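Local coordinates for protein mnemiopsin 1 (Mnemiopsis leidyi, PDB 5VP3) that is a calcium-regulated ctenophore photoprotein of the EF-hand family that probably emits light when calcium binds, at residues F85-V90 with R113-R118. Residues are numbered along the deposited sequence; the frame is centred on the assembly and turned at random.
Sequences FFHKGV and RERERR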
# COMPACT_ATOMS: atom_id res chain seq x y z
N PHE A 85 -5.42 4.32 -0.42
CA PHE A 85 -6.29 3.57 -1.32
C PHE A 85 -7.19 4.49 -2.14
O PHE A 85 -7.49 4.18 -3.30
CB PHE A 85 -7.06 2.48 -0.55
CG PHE A 85 -6.21 1.27 -0.31
CD1 PHE A 85 -6.10 0.30 -1.29
CD2 PHE A 85 -5.43 1.16 0.83
CE1 PHE A 85 -5.29 -0.79 -1.12
CE2 PHE A 85 -4.61 0.06 1.02
CZ PHE A 85 -4.54 -0.92 0.02
N PHE A 86 -7.55 5.65 -1.62
CA PHE A 86 -8.19 6.66 -2.46
C PHE A 86 -7.33 7.00 -3.66
O PHE A 86 -7.83 7.13 -4.79
CB PHE A 86 -8.46 7.92 -1.62
CG PHE A 86 -9.25 8.98 -2.32
CD1 PHE A 86 -10.40 8.66 -3.03
CD2 PHE A 86 -8.87 10.32 -2.21
CE1 PHE A 86 -11.13 9.66 -3.65
CE2 PHE A 86 -9.60 11.31 -2.80
CZ PHE A 86 -10.73 10.99 -3.54
N HIS A 87 -6.04 7.18 -3.45
CA HIS A 87 -5.18 7.50 -4.58
C HIS A 87 -4.89 6.29 -5.46
O HIS A 87 -4.48 6.46 -6.62
CB HIS A 87 -3.90 8.14 -4.07
CG HIS A 87 -4.06 9.58 -3.71
ND1 HIS A 87 -3.45 10.59 -4.43
CD2 HIS A 87 -4.78 10.19 -2.74
CE1 HIS A 87 -3.79 11.76 -3.91
NE2 HIS A 87 -4.59 11.54 -2.88
N LYS A 88 -5.12 5.07 -4.93
CA LYS A 88 -5.13 3.85 -5.74
C LYS A 88 -6.44 3.64 -6.47
O LYS A 88 -6.59 2.60 -7.10
CB LYS A 88 -4.91 2.60 -4.87
CG LYS A 88 -3.46 2.37 -4.36
CD LYS A 88 -2.65 1.55 -5.30
CE LYS A 88 -1.71 0.62 -4.54
NZ LYS A 88 -0.53 0.30 -5.36
N GLY A 89 -7.39 4.56 -6.37
CA GLY A 89 -8.62 4.48 -7.14
C GLY A 89 -9.85 4.01 -6.39
O GLY A 89 -10.92 3.95 -6.98
N VAL A 90 -9.72 3.68 -5.10
CA VAL A 90 -10.88 3.22 -4.34
C VAL A 90 -11.68 4.43 -3.92
O VAL A 90 -11.40 5.06 -2.89
CB VAL A 90 -10.47 2.38 -3.12
CG1 VAL A 90 -11.70 1.78 -2.44
CG2 VAL A 90 -9.56 1.26 -3.57
N ARG A 113 5.82 8.81 -9.13
CA ARG A 113 7.02 9.32 -9.81
C ARG A 113 6.97 10.83 -10.02
O ARG A 113 7.99 11.52 -9.92
CB ARG A 113 7.20 8.60 -11.15
CG ARG A 113 7.70 7.12 -10.97
CD ARG A 113 8.03 6.45 -12.31
NE ARG A 113 6.88 6.36 -13.22
CZ ARG A 113 6.13 5.26 -13.40
NH1 ARG A 113 6.38 4.13 -12.75
NH2 ARG A 113 5.12 5.29 -14.27
N GLU A 114 5.78 11.37 -10.32
CA GLU A 114 5.62 12.81 -10.54
C GLU A 114 5.86 13.57 -9.25
O GLU A 114 6.61 14.54 -9.20
CB GLU A 114 4.21 13.06 -11.09
CG GLU A 114 3.85 14.49 -11.49
CD GLU A 114 4.73 15.03 -12.61
OE1 GLU A 114 5.14 14.24 -13.48
OE2 GLU A 114 5.03 16.24 -12.63
N ARG A 115 5.31 13.06 -8.18
CA ARG A 115 5.57 13.56 -6.87
C ARG A 115 7.04 13.56 -6.52
O ARG A 115 7.52 14.50 -6.01
CB ARG A 115 4.81 12.78 -5.83
CG ARG A 115 3.39 13.19 -5.58
CD ARG A 115 2.69 12.25 -4.61
NE ARG A 115 1.35 12.15 -5.04
CZ ARG A 115 0.75 11.09 -5.45
NH1 ARG A 115 1.30 9.93 -5.41
NH2 ARG A 115 -0.45 11.23 -5.86
N GLU A 116 7.74 12.49 -6.80
CA GLU A 116 9.13 12.42 -6.52
C GLU A 116 9.87 13.51 -7.23
O GLU A 116 10.61 14.22 -6.65
CB GLU A 116 9.75 11.11 -6.96
CG GLU A 116 9.51 9.96 -6.07
CD GLU A 116 9.98 8.68 -6.68
OE1 GLU A 116 10.00 8.56 -7.87
OE2 GLU A 116 10.31 7.80 -5.96
N ARG A 117 9.64 13.62 -8.51
CA ARG A 117 10.30 14.59 -9.31
C ARG A 117 10.01 16.00 -8.81
O ARG A 117 10.81 16.84 -8.92
CB ARG A 117 10.00 14.39 -10.79
CG ARG A 117 9.01 15.32 -11.40
CD ARG A 117 9.06 15.31 -12.89
NE ARG A 117 10.15 16.06 -13.40
CZ ARG A 117 10.50 16.08 -14.66
NH1 ARG A 117 9.84 15.37 -15.52
NH2 ARG A 117 11.50 16.80 -15.05
N ARG A 118 8.88 16.19 -8.21
CA ARG A 118 8.48 17.49 -7.74
C ARG A 118 8.78 17.73 -6.30
O ARG A 118 8.45 18.75 -5.80
CB ARG A 118 7.03 17.69 -7.98
CG ARG A 118 6.69 17.98 -9.39
CD ARG A 118 5.22 18.05 -9.61
NE ARG A 118 5.00 18.32 -10.99
CZ ARG A 118 4.87 19.53 -11.50
NH1 ARG A 118 4.89 20.55 -10.72
NH2 ARG A 118 4.70 19.70 -12.77
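His87 and Arg115 alone join the two segments. NH2 of Arg115 lies 3.4 Å from ND1 of His87, but the angle is too poor for a hydrogen bond. The guanidinium plane is turned 73° from the imidazole plane, and the two groups meet obliquely. The contact is small, and the backbones stay far apart: the CA atoms of His87 and Arg115 are 12.6 Å from each other. The arginine side chain covers about half of that gap, and the histidine reaches out to meet it. The Arg115 chain leaves with CG anti to the carbonyl carbon (chi1 -85°), then bends at chi3 to bring the guanidinium to the histidine. The charge of Arg115 is met mainly elsewhere. NH1 forms a salt bridge with Glu112, and the group makes a cation-pi contact with Tyr13. Arg118 NE gives a straight bond of 2.6 Å to Glu114 OE2, a salt bridge between residues four apart in the chain. On the other side, His87 stands at the end of its helix. Gly89, with positive phi, closes that end as a Schellman motif, in which Gly89 N bonds to Phe86 O and Val90 N to Phe85 O. The contact thus links the C-terminal ends of helices 71-87 and 101-117. Leu123 of helix 123-135 touches both His87 and Arg115, while helix 9-16 supplies Tyr13 to the arginine.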